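Local coordinates for minor fimbrium subunit Mfa5 (Porphyromonas gingivalis ATCC 33277, PDB 6TO1), which serves as an accessory tip subunit of the minor (Mfa1) fimbriae, pili that mediate biofilm formation and adhesion to host cells and other oral bacteria, at residues I483-T488 with S629-A634. Residues are numbered along the deposited sequence; the frame is centred on the assembly and turned at random.
Sequences IPVNTT and SWKKPA
Ile-483 O accepts a hydrogen bond from a water at 2.6 Å, and the same water accepts one from Lys-631 NZ at 3.2 Å. No direct hydrogen bond joins the two loops. Lys-631 is modelled in two conformers; its contacts are described for one, so they are less certain. The Lys-631 side chain bends at its last two torsions (chi3 94°, chi4 -60°), which brings the amine to the water. Further back, Lys-631 CG lies over one face of the Trp-630 indole.

Val-485 CG1 makes the apolar contact. It comes in at the edge of the indole, 3.7 Å from Trp-630 CH2, and also meets Lys-631 CE at 3.6 Å. Glu-589 accepts from Trp-630 NE1, and Phe-498 packs edge-to-face with the ring.

Each segment also has a local side-chain-to-backbone motif. Asn-486 OD1 accepts from Thr-488 N in an Asx turn, and also from Thr-488 OG1 and Ser-489 N. Ser-629 OG accepts from Lys-632 N in an ST motif.

The contact probably lies where two consecutive domains meet. Loop 483-488 runs between helix 475-480 and strand 498-499, and Ile-483 and Val-485 touch Phe-498 of that strand. Segment 629-634 leads from strand 624-628 into strand 634-643, and its Pro-633 packs on helix 475-480.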
loop_
_atom_site.group_PDB
_atom_site.type_symbol
_atom_site.label_atom_id
_atom_site.label_comp_id
_atom_site.label_asym_id
_atom_site.label_seq_id
_atom_site.Cartn_x
_atom_site.Cartn_y
_atom_site.Cartn_z
ATOM N N ILE A 483 -40.073 -8.489 -7.094
ATOM C CA ILE A 483 -38.666 -8.058 -7.116
ATOM C C ILE A 483 -37.935 -8.712 -8.280
ATOM O O ILE A 483 -38.036 -9.938 -8.479
ATOM C CB ILE A 483 -37.979 -8.405 -5.786
ATOM C CG1 ILE A 483 -38.568 -7.559 -4.666
ATOM C CG2 ILE A 483 -36.452 -8.222 -5.925
ATOM C CD1 ILE A 483 -38.196 -8.085 -3.290
ATOM N N PRO A 484 -37.114 -7.978 -9.028
ATOM C CA PRO A 484 -36.328 -8.619 -10.086
ATOM C C PRO A 484 -35.192 -9.468 -9.532
ATOM O O PRO A 484 -34.656 -9.214 -8.455
ATOM C CB PRO A 484 -35.774 -7.433 -10.886
ATOM C CG PRO A 484 -35.618 -6.351 -9.855
ATOM C CD PRO A 484 -36.798 -6.542 -8.887
ATOM N N VAL A 485 -34.819 -10.474 -10.288
ATOM C CA VAL A 485 -33.675 -11.297 -9.928
ATOM C C VAL A 485 -32.429 -10.729 -10.597
ATOM O O VAL A 485 -32.509 -9.951 -11.547
ATOM C CB VAL A 485 -33.873 -12.770 -10.321
ATOM C CG1 VAL A 485 -35.019 -13.382 -9.514
ATOM C CG2 VAL A 485 -34.127 -12.913 -11.800
ATOM N N ASN A 486 -31.270 -11.137 -10.107
ATOM C CA ASN A 486 -29.986 -10.741 -10.686
ATOM C C ASN A 486 -29.462 -11.895 -11.527
ATOM O O ASN A 486 -29.024 -12.921 -10.996
ATOM C CB ASN A 486 -28.982 -10.356 -9.605
ATOM C CG ASN A 486 -27.644 -9.907 -10.188
ATOM O OD1 ASN A 486 -27.204 -10.412 -11.228
ATOM N ND2 ASN A 486 -26.978 -8.967 -9.503
ATOM N N THR A 487 -29.480 -11.713 -12.839
ATOM C CA THR A 487 -29.047 -12.734 -13.779
ATOM C C THR A 487 -27.636 -12.512 -14.298
ATOM O O THR A 487 -27.179 -13.276 -15.152
ATOM C CB THR A 487 -30.014 -12.770 -14.970
ATOM O OG1 THR A 487 -29.985 -11.502 -15.640
ATOM C CG2 THR A 487 -31.435 -13.022 -14.488
ATOM N N THR A 488 -26.938 -11.499 -13.809
ATOM C CA THR A 488 -25.595 -11.175 -14.286
ATOM C C THR A 488 -24.480 -11.554 -13.328
ATOM O O THR A 488 -23.434 -12.051 -13.756
ATOM C CB THR A 488 -25.513 -9.674 -14.579
ATOM O OG1 THR A 488 -25.750 -8.921 -13.386
ATOM C CG2 THR A 488 -26.537 -9.305 -15.608
ATOM N N SER A 629 -42.799 -20.622 -2.812
ATOM C CA SER A 629 -41.520 -20.807 -3.492
ATOM C C SER A 629 -40.516 -19.829 -2.891
ATOM O O SER A 629 -40.873 -18.963 -2.093
ATOM C CB SER A 629 -41.619 -20.547 -4.991
ATOM O OG SER A 629 -41.803 -19.140 -5.222
ATOM N N TRP A 630 -39.263 -19.918 -3.339
ATOM C CA TRP A 630 -38.265 -18.957 -2.877
ATOM C C TRP A 630 -38.561 -17.539 -3.340
ATOM O O TRP A 630 -38.140 -16.587 -2.671
ATOM C CB TRP A 630 -36.870 -19.389 -3.316
ATOM C CG TRP A 630 -36.532 -19.286 -4.747
ATOM C CD1 TRP A 630 -36.564 -20.283 -5.671
ATOM C CD2 TRP A 630 -36.007 -18.135 -5.413
ATOM N NE1 TRP A 630 -36.117 -19.823 -6.885
ATOM C CE2 TRP A 630 -35.779 -18.500 -6.754
ATOM C CE3 TRP A 630 -35.732 -16.818 -5.008
ATOM C CZ2 TRP A 630 -35.276 -17.606 -7.697
ATOM C CZ3 TRP A 630 -35.228 -15.925 -5.951
ATOM C CH2 TRP A 630 -35.008 -16.327 -7.280
ATOM N N LYS A 631 -39.308 -17.369 -4.427
ATOM C CA LYS A 631 -39.696 -16.034 -4.861
ATOM C C LYS A 631 -41.008 -15.563 -4.251
ATOM O O LYS A 631 -41.254 -14.354 -4.187
ATOM C CB LYS A 631 -39.814 -15.984 -6.387
ATOM C CG LYS A 631 -38.545 -16.381 -7.123
ATOM C CD LYS A 631 -38.740 -16.312 -8.637
ATOM C CE LYS A 631 -38.285 -14.974 -9.211
ATOM N NZ LYS A 631 -39.021 -13.826 -8.641
ATOM N N LYS A 632 -41.867 -16.479 -3.818
ATOM C CA LYS A 632 -43.162 -16.131 -3.236
ATOM C C LYS A 632 -43.317 -17.013 -2.004
ATOM O O LYS A 632 -43.967 -18.063 -2.047
ATOM C CB LYS A 632 -44.289 -16.345 -4.250
ATOM C CG LYS A 632 -44.228 -15.382 -5.436
ATOM C CD LYS A 632 -44.361 -13.921 -4.994
ATOM C CE LYS A 632 -44.243 -12.960 -6.201
ATOM N NZ LYS A 632 -44.196 -11.545 -5.718
ATOM N N PRO A 633 -42.700 -16.625 -0.889
ATOM C CA PRO A 633 -42.480 -17.575 0.211
ATOM C C PRO A 633 -43.497 -17.523 1.334
ATOM O O PRO A 633 -43.284 -18.215 2.333
ATOM C CB PRO A 633 -41.110 -17.122 0.730
ATOM C CG PRO A 633 -41.237 -15.612 0.658
ATOM C CD PRO A 633 -41.895 -15.393 -0.713
ATOM N N ALA A 634 -44.551 -16.714 1.213
ATOM C CA ALA A 634 -45.527 -16.514 2.286
ATOM C C ALA A 634 -46.926 -16.780 1.732
ATOM O O ALA A 634 -47.570 -15.893 1.162
ATOM C CB ALA A 634 -45.422 -15.099 2.870
HETATM O O HOH W 1 -38.348 -11.453 -10.620
#